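Local coordinates for protein diaminopimelate decarboxylase (Helicobacter pylori, PDB 2QGH) that catalyses the pyridoxal-phosphate-dependent decarboxylation of meso-diaminopimelate to L-lysine, the last step of bacterial lysine biosynthesis, at residues I43-A46 with F47-K51; N68-L71 with S72-S75; K257-D260 with Y261-I265. All blocks are in the same frame, centred on the assembly; numbering follows the deposited sequence.

Following the chain from its N terminus, the three contacts come in series; none nests within or crosses another, and each is local, closing only one or two helical turns. Interaction 1 lies along helix 40-52, just ahead of barrel strand 59-64. Interaction 2 follows that strand, where the loop leading through 68-70 turns into helix 71-79. Interaction 3 opens helix 258-268, which joins barrel strands 239-241 and 275-278. Ile43 and Phe47 pack farther along helix 71-79, on Leu76 and Leu77, without touching 68-75, while Tyr50 CZ lies 3.9 Å from Leu258 CD2 of interaction 3. Interactions 2 and 3 stay about 17 Å apart at their nearest atoms.

Interaction 1 (I43-A46 with F47-K51); sequences IKQA and FLNYK
Helix 40-52 precedes the first strand of the pyridoxal-binding barrel, and within it the carbonyl oxygens of Ile43, Lys44 and Gln45 accept successive i to i+4 hydrogen bonds. Phe47 N reaches Ile43 O at 3.1 Å, Leu48 N reaches Lys44 O at 3.1 Å, and Asn49 N reaches Gln45 O at 3.0 Å. On the outer side the methylenes of Lys44 run out nearly straight until a bend at the last torsion (chi4 58°) turns NZ back to 3.8 Å from Leu48 CD2. Lysine suits this partly exposed flank: its methylenes can lie along a leucine, CG 4.1 Å from Leu48 CD2, where the ammonium group can probably still meet solvent.

The inner face of the helix packs on the alpha/beta barrel characteristic of fold-type III pyridoxal enzymes. Phe47 CG stands anti to the backbone N (chi1 175°), which carries the ring away from Ile43 and Ala46 toward Ile61 of strand 59-64 and Leu77 of helix 71-79; Ile43 packs on Leu76 and Leu77. One turn on from Ala46, Tyr50 turns its edge to that carbonyl, in plane, with CD2 3.5 Å from Ala46 O. The phenol OH of Tyr50 is hydrogen-bonded to Ser283 OG.

Interaction 2 (N68-L71 with S72-S75); sequences NSNL and SILS
Asn70 caps the start of helix 71-79 through its side-chain oxygen, which meets two backbone N-H groups of the first turn. Ser72 N lies 2.9 Å from Asn70 OD1 and Ile73 N lies 3.4 Å from it, both weak bonds, the first bent (128° at the hydrogen), the second long. With CG anti to the backbone N (chi1 177°), the short side chain folds back over the helix end. Asparagine suits the N-cap because its amide oxygen can accept from first-turn N-H groups that have no carbonyl of an earlier helical turn to donate to. Its main chain takes part as well: Leu74 N donates to Asn70 O at 3.0 Å in a nearly straight bond. The cap stands where the loop after barrel strand 59-64 gives way to the helix that follows that strand.

Apolar branches close in beside these polar atoms. Ile73 CG2 lies 3.4 Å from Asn70 CB, while CD1 of the same isoleucine reaches Asn68 O. Leu74 CD1 comes to 3.3 Å from Ser69 O.

One step outward, Asn68 forms an Asx turn: its OD1 accepts from Asn70 N at 3.1 Å, in the carbonyl plane, and so helps to place the capping residue. The amide nitrogens reach farther, Asn68 ND2 to Gly376 O and Asn70 ND2 to Ile405 O, both hydrogen bonds to the part of the chain beyond the barrel. At the dimer interface, Leu71 N donates to Glu418 OE1 of the second subunit, while Leu71 packs on Trp415 of that subunit.

Interaction 3 (K257-D260 with Y261-I265); sequences KLYD and YAQGI
Gln263 reaches back across one helical turn to Tyr259, and its side chain meets first backbone and then ring. CB lies 3.2 Å from Tyr259 O, the same carbonyl that accepts Gln263 N at 3.0 Å. Beyond CB the chain leaves with CG anti to the backbone N (chi1 -153°) and stays extended, carrying the amide toward the outer end of the tyrosine. CD comes to 4.0 Å from Tyr259 CE1, and NE2 approaches the phenol end obliquely, 3.1 Å from Tyr259 CZ. The ring and amide planes are 70° apart. NE2 is also 2.8 Å from Tyr259 OH, but the poor angle excludes a hydrogen bond. The approach is tight, and as both side chains touch a crystal neighbour its exact pose is uncertain. Both are exposed, where long polar groups suit the helix surface.

Toward the protein interior, Leu258 and Tyr261 lie side by side and point the same way, with Leu258 CD1 3.8 Å from Tyr261 CD2. Leu258 continues onto Ala53, and the ring of Tyr261 packs on Val242, Ile246 and, in helix 213-232, Leu213 and Ile216. Ile265 CD1 sits over the rim of one face of this ring. Helix 258-268 is the crossover helix of the beta-alpha-beta unit between barrel strands 239-241 and 275-278. Gly264 donates its N-H to Asp260 O at 2.8 Å.

The outer pair therefore probably adds little to hold the helix, whose turns rest on the i to i+4 backbone bonds, while the apolar face of Leu258 and Tyr261 sets it against its neighbours.

Interaction 1 (I43-A46 with F47-K51)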
loop_
_atom_site.group_PDB
_atom_site.type_symbol
_atom_site.label_atom_id
_atom_site.label_comp_id
_atom_site.label_asym_id
_atom_site.label_seq_id
_atom_site.Cartn_x
_atom_site.Cartn_y
_atom_site.Cartn_z
ATOM N N ILE A 43 -7.217 3.181 23.944
ATOM C CA ILE A 43 -8.187 3.649 22.957
ATOM C C ILE A 43 -9.369 4.283 23.684
ATOM O O ILE A 43 -9.878 5.325 23.273
ATOM C CB ILE A 43 -8.706 2.489 22.079
ATOM C CG1 ILE A 43 -7.556 1.898 21.263
ATOM C CG2 ILE A 43 -9.802 2.986 21.160
ATOM C CD1 ILE A 43 -7.935 0.697 20.423
ATOM N N LYS A 44 -9.788 3.637 24.768
ATOM C CA LYS A 44 -10.900 4.102 25.588
ATOM C C LYS A 44 -10.560 5.394 26.326
ATOM O O LYS A 44 -11.423 6.256 26.517
ATOM C CB LYS A 44 -11.280 3.013 26.595
ATOM C CG LYS A 44 -12.235 3.450 27.694
ATOM C CD LYS A 44 -12.527 2.288 28.642
ATOM C CE LYS A 44 -13.191 2.749 29.941
ATOM N NZ LYS A 44 -14.469 3.477 29.700
ATOM N N GLN A 45 -9.304 5.530 26.738
ATOM C CA GLN A 45 -8.867 6.719 27.464
ATOM C C GLN A 45 -8.662 7.899 26.515
ATOM O O GLN A 45 -9.025 9.030 26.839
ATOM C CB GLN A 45 -7.577 6.414 28.238
ATOM C CG GLN A 45 -7.085 7.534 29.157
ATOM C CD GLN A 45 -8.117 7.953 30.206
ATOM O OE1 GLN A 45 -8.746 9.018 30.101
ATOM N NE2 GLN A 45 -8.298 7.112 31.220
ATOM N N ALA A 46 -8.092 7.637 25.341
ATOM C CA ALA A 46 -7.855 8.686 24.352
ATOM C C ALA A 46 -9.185 9.252 23.873
ATOM O O ALA A 46 -9.311 10.449 23.616
ATOM C CB ALA A 46 -7.072 8.129 23.169
ATOM N N PHE A 47 -10.180 8.383 23.744
ATOM C CA PHE A 47 -11.493 8.826 23.303
ATOM C C PHE A 47 -12.153 9.648 24.402
ATOM O O PHE A 47 -12.723 10.703 24.139
ATOM C CB PHE A 47 -12.390 7.636 22.965
ATOM C CG PHE A 47 -13.788 8.035 22.619
ATOM C CD1 PHE A 47 -14.064 8.656 21.406
ATOM C CD2 PHE A 47 -14.823 7.853 23.535
ATOM C CE1 PHE A 47 -15.349 9.095 21.107
ATOM C CE2 PHE A 47 -16.115 8.288 23.249
ATOM C CZ PHE A 47 -16.381 8.912 22.031
ATOM N N LEU A 48 -12.076 9.145 25.630
ATOM C CA LEU A 48 -12.652 9.834 26.778
ATOM C C LEU A 48 -12.032 11.214 26.993
ATOM O O LEU A 48 -12.658 12.088 27.576
ATOM C CB LEU A 48 -12.478 8.983 28.037
ATOM C CG LEU A 48 -13.714 8.237 28.552
ATOM C CD1 LEU A 48 -14.607 7.813 27.399
ATOM C CD2 LEU A 48 -13.267 7.043 29.379
ATOM N N ASN A 49 -10.807 11.415 26.524
ATOM C CA ASN A 49 -10.167 12.715 26.680
ATOM C C ASN A 49 -10.785 13.740 25.724
ATOM O O ASN A 49 -10.930 14.908 26.073
ATOM C CB ASN A 49 -8.659 12.603 26.446
ATOM C CG ASN A 49 -7.974 11.762 27.506
ATOM O OD1 ASN A 49 -8.375 11.768 28.671
ATOM N ND2 ASN A 49 -6.927 11.043 27.112
ATOM N N TYR A 50 -11.147 13.301 24.520
ATOM C CA TYR A 50 -11.772 14.188 23.546
ATOM C C TYR A 50 -13.194 14.490 23.999
ATOM O O TYR A 50 -13.688 15.604 23.846
ATOM C CB TYR A 50 -11.818 13.525 22.166
ATOM C CG TYR A 50 -10.646 13.852 21.274
ATOM C CD1 TYR A 50 -10.664 14.977 20.446
ATOM C CD2 TYR A 50 -9.509 13.045 21.266
ATOM C CE1 TYR A 50 -9.578 15.287 19.630
ATOM C CE2 TYR A 50 -8.422 13.343 20.460
ATOM C CZ TYR A 50 -8.461 14.461 19.644
ATOM O OH TYR A 50 -7.385 14.732 18.831
ATOM N N LYS A 51 -13.844 13.480 24.566
ATOM C CA LYS A 51 -15.217 13.610 25.031
ATOM C C LYS A 51 -15.351 14.620 26.165
ATOM O O LYS A 51 -16.348 15.336 26.242
ATOM C CB LYS A 51 -15.740 12.245 25.487
ATOM C CG LYS A 51 -17.211 11.990 25.163
ATOM C CD LYS A 51 -18.049 11.770 26.420
ATOM C CE LYS A 51 -17.575 10.557 27.209
ATOM N NZ LYS A 51 -18.307 10.404 28.505
#

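Interaction 2 (N68-L71 with S72-S75)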
loop_
_atom_site.group_PDB
_atom_site.type_symbol
_atom_site.label_atom_id
_atom_site.label_comp_id
_atom_site.label_asym_id
_atom_site.label_seq_id
_atom_site.Cartn_x
_atom_site.Cartn_y
_atom_site.Cartn_z
ATOM N N ASN A 68 -8.202 3.302 11.701
ATOM C CA ASN A 68 -8.295 1.882 12.012
ATOM C C ASN A 68 -9.777 1.546 12.116
ATOM O O ASN A 68 -10.474 2.069 12.979
ATOM C CB ASN A 68 -7.598 1.562 13.337
ATOM C CG ASN A 68 -7.298 0.083 13.484
ATOM O OD1 ASN A 68 -8.145 -0.755 13.201
ATOM N ND2 ASN A 68 -6.092 -0.242 13.928
ATOM N N SER A 69 -10.246 0.674 11.230
ATOM C CA SER A 69 -11.652 0.290 11.174
ATOM C C SER A 69 -11.970 -1.093 11.724
ATOM O O SER A 69 -13.065 -1.610 11.477
ATOM C CB SER A 69 -12.149 0.345 9.728
ATOM O OG SER A 69 -12.047 1.651 9.210
ATOM N N ASN A 70 -11.036 -1.700 12.453
ATOM C CA ASN A 70 -11.295 -3.025 12.996
ATOM C C ASN A 70 -12.625 -3.039 13.774
ATOM O O ASN A 70 -12.885 -2.185 14.631
ATOM C CB ASN A 70 -10.121 -3.486 13.869
ATOM C CG ASN A 70 -10.373 -4.833 14.529
ATOM O OD1 ASN A 70 -11.010 -4.912 15.583
ATOM N ND2 ASN A 70 -9.884 -5.900 13.905
ATOM N N LEU A 71 -13.475 -4.002 13.424
ATOM C CA LEU A 71 -14.789 -4.173 14.028
ATOM C C LEU A 71 -14.804 -4.126 15.549
ATOM O O LEU A 71 -15.686 -3.520 16.142
ATOM C CB LEU A 71 -15.395 -5.495 13.557
ATOM C CG LEU A 71 -16.412 -5.454 12.416
ATOM C CD1 LEU A 71 -16.019 -4.413 11.391
ATOM C CD2 LEU A 71 -16.508 -6.832 11.792
ATOM N N SER A 72 -13.825 -4.775 16.170
ATOM C CA SER A 72 -13.741 -4.816 17.620
ATOM C C SER A 72 -13.468 -3.456 18.223
ATOM O O SER A 72 -14.117 -3.071 19.198
ATOM C CB SER A 72 -12.669 -5.809 18.066
ATOM O OG SER A 72 -13.129 -7.129 17.871
ATOM N N ILE A 73 -12.525 -2.716 17.657
ATOM C CA ILE A 73 -12.246 -1.405 18.212
ATOM C C ILE A 73 -13.430 -0.456 17.984
ATOM O O ILE A 73 -13.756 0.345 18.861
ATOM C CB ILE A 73 -10.955 -0.781 17.633
ATOM C CG1 ILE A 73 -11.301 0.497 16.870
ATOM C CG2 ILE A 73 -10.210 -1.810 16.799
ATOM C CD1 ILE A 73 -10.128 1.329 16.489
ATOM N N LEU A 74 -14.071 -0.545 16.820
ATOM C CA LEU A 74 -15.214 0.314 16.539
ATOM C C LEU A 74 -16.328 0.017 17.548
ATOM O O LEU A 74 -17.065 0.913 17.965
ATOM C CB LEU A 74 -15.735 0.091 15.112
ATOM C CG LEU A 74 -14.862 0.539 13.928
ATOM C CD1 LEU A 74 -15.582 0.243 12.629
ATOM C CD2 LEU A 74 -14.570 2.019 14.021
ATOM N N SER A 75 -16.444 -1.247 17.941
ATOM C CA SER A 75 -17.463 -1.650 18.902
ATOM C C SER A 75 -17.154 -1.049 20.273
ATOM O O SER A 75 -18.049 -0.614 20.992
ATOM C CB SER A 75 -17.512 -3.172 19.003
ATOM O OG SER A 75 -18.590 -3.584 19.820
#

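Interaction 3 (K257-D260 with Y261-I265)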
loop_
_atom_site.group_PDB
_atom_site.type_symbol
_atom_site.label_atom_id
_atom_site.label_comp_id
_atom_site.label_asym_id
_atom_site.label_seq_id
_atom_site.Cartn_x
_atom_site.Cartn_y
_atom_site.Cartn_z
ATOM N N LYS A 257 -1.782 19.907 23.188
ATOM C CA LYS A 257 -2.637 19.522 24.309
ATOM C C LYS A 257 -4.109 19.749 23.954
ATOM O O LYS A 257 -4.442 20.683 23.226
ATOM C CB LYS A 257 -2.291 20.347 25.549
ATOM C CG LYS A 257 -0.845 20.253 25.987
ATOM C CD LYS A 257 -0.604 21.055 27.255
ATOM C CE LYS A 257 0.786 20.793 27.814
ATOM N NZ LYS A 257 1.005 19.346 28.124
ATOM N N LEU A 258 -4.987 18.897 24.472
ATOM C CA LEU A 258 -6.413 19.024 24.199
ATOM C C LEU A 258 -7.003 20.263 24.865
ATOM O O LEU A 258 -7.916 20.887 24.323
ATOM C CB LEU A 258 -7.163 17.779 24.683
ATOM C CG LEU A 258 -7.892 16.944 23.624
ATOM C CD1 LEU A 258 -8.938 17.793 22.940
ATOM C CD2 LEU A 258 -6.904 16.417 22.601
ATOM N N TYR A 259 -6.486 20.612 26.038
ATOM C CA TYR A 259 -6.972 21.783 26.764
ATOM C C TYR A 259 -6.753 23.053 25.947
ATOM O O TYR A 259 -7.623 23.918 25.884
ATOM C CB TYR A 259 -6.271 21.895 28.129
ATOM C CG TYR A 259 -6.574 23.175 28.887
ATOM C CD1 TYR A 259 -5.827 24.333 28.665
ATOM C CD2 TYR A 259 -7.621 23.236 29.808
ATOM C CE1 TYR A 259 -6.116 25.522 29.340
ATOM C CE2 TYR A 259 -7.920 24.417 30.487
ATOM C CZ TYR A 259 -7.163 25.557 30.246
ATOM O OH TYR A 259 -7.455 26.733 30.897
ATOM N N ASP A 260 -5.590 23.155 25.319
ATOM C CA ASP A 260 -5.263 24.311 24.498
ATOM C C ASP A 260 -6.056 24.267 23.193
ATOM O O ASP A 260 -6.519 25.297 22.701
ATOM C CB ASP A 260 -3.758 24.327 24.217
ATOM C CG ASP A 260 -2.930 24.391 25.493
ATOM O OD1 ASP A 260 -1.742 23.999 25.472
ATOM O OD2 ASP A 260 -3.472 24.841 26.528
ATOM N N TYR A 261 -6.210 23.065 22.640
ATOM C CA TYR A 261 -6.952 22.854 21.395
ATOM C C TYR A 261 -8.391 23.334 21.564
ATOM O O TYR A 261 -8.896 24.142 20.769
ATOM C CB TYR A 261 -6.948 21.364 21.050
ATOM C CG TYR A 261 -7.745 20.941 19.824
ATOM C CD1 TYR A 261 -7.341 21.299 18.536
ATOM C CD2 TYR A 261 -8.839 20.077 19.951
ATOM C CE1 TYR A 261 -7.995 20.793 17.405
ATOM C CE2 TYR A 261 -9.497 19.567 18.835
ATOM C CZ TYR A 261 -9.067 19.921 17.562
ATOM O OH TYR A 261 -9.683 19.353 16.460
ATOM N N ALA A 262 -9.040 22.824 22.606
ATOM C CA ALA A 262 -10.423 23.168 22.902
ATOM C C ALA A 262 -10.549 24.654 23.229
ATOM O O ALA A 262 -11.454 25.329 22.731
ATOM C CB ALA A 262 -10.934 22.323 24.070
ATOM N N GLN A 263 -9.640 25.163 24.060
ATOM C CA GLN A 263 -9.680 26.573 24.430
ATOM C C GLN A 263 -9.616 27.422 23.164
ATOM O O GLN A 263 -10.390 28.366 22.997
ATOM C CB GLN A 263 -8.515 26.931 25.372
ATOM C CG GLN A 263 -8.830 28.118 26.294
ATOM C CD GLN A 263 -7.687 28.489 27.226
ATOM O OE1 GLN A 263 -6.717 29.117 26.809
ATOM N NE2 GLN A 263 -7.796 28.092 28.495
ATOM N N GLY A 264 -8.704 27.066 22.266
ATOM C CA GLY A 264 -8.555 27.812 21.031
ATOM C C GLY A 264 -9.817 27.845 20.189
ATOM O O GLY A 264 -10.235 28.908 19.720
ATOM N N ILE A 265 -10.431 26.679 20.001
ATOM C CA ILE A 265 -11.637 26.575 19.193
ATOM C C ILE A 265 -12.827 27.274 19.842
ATOM O O ILE A 265 -13.676 27.827 19.149
ATOM C CB ILE A 265 -11.967 25.090 18.897
ATOM C CG1 ILE A 265 -10.873 24.501 17.995
ATOM C CG2 ILE A 265 -13.324 24.970 18.216
ATOM C CD1 ILE A 265 -10.940 22.995 17.809
#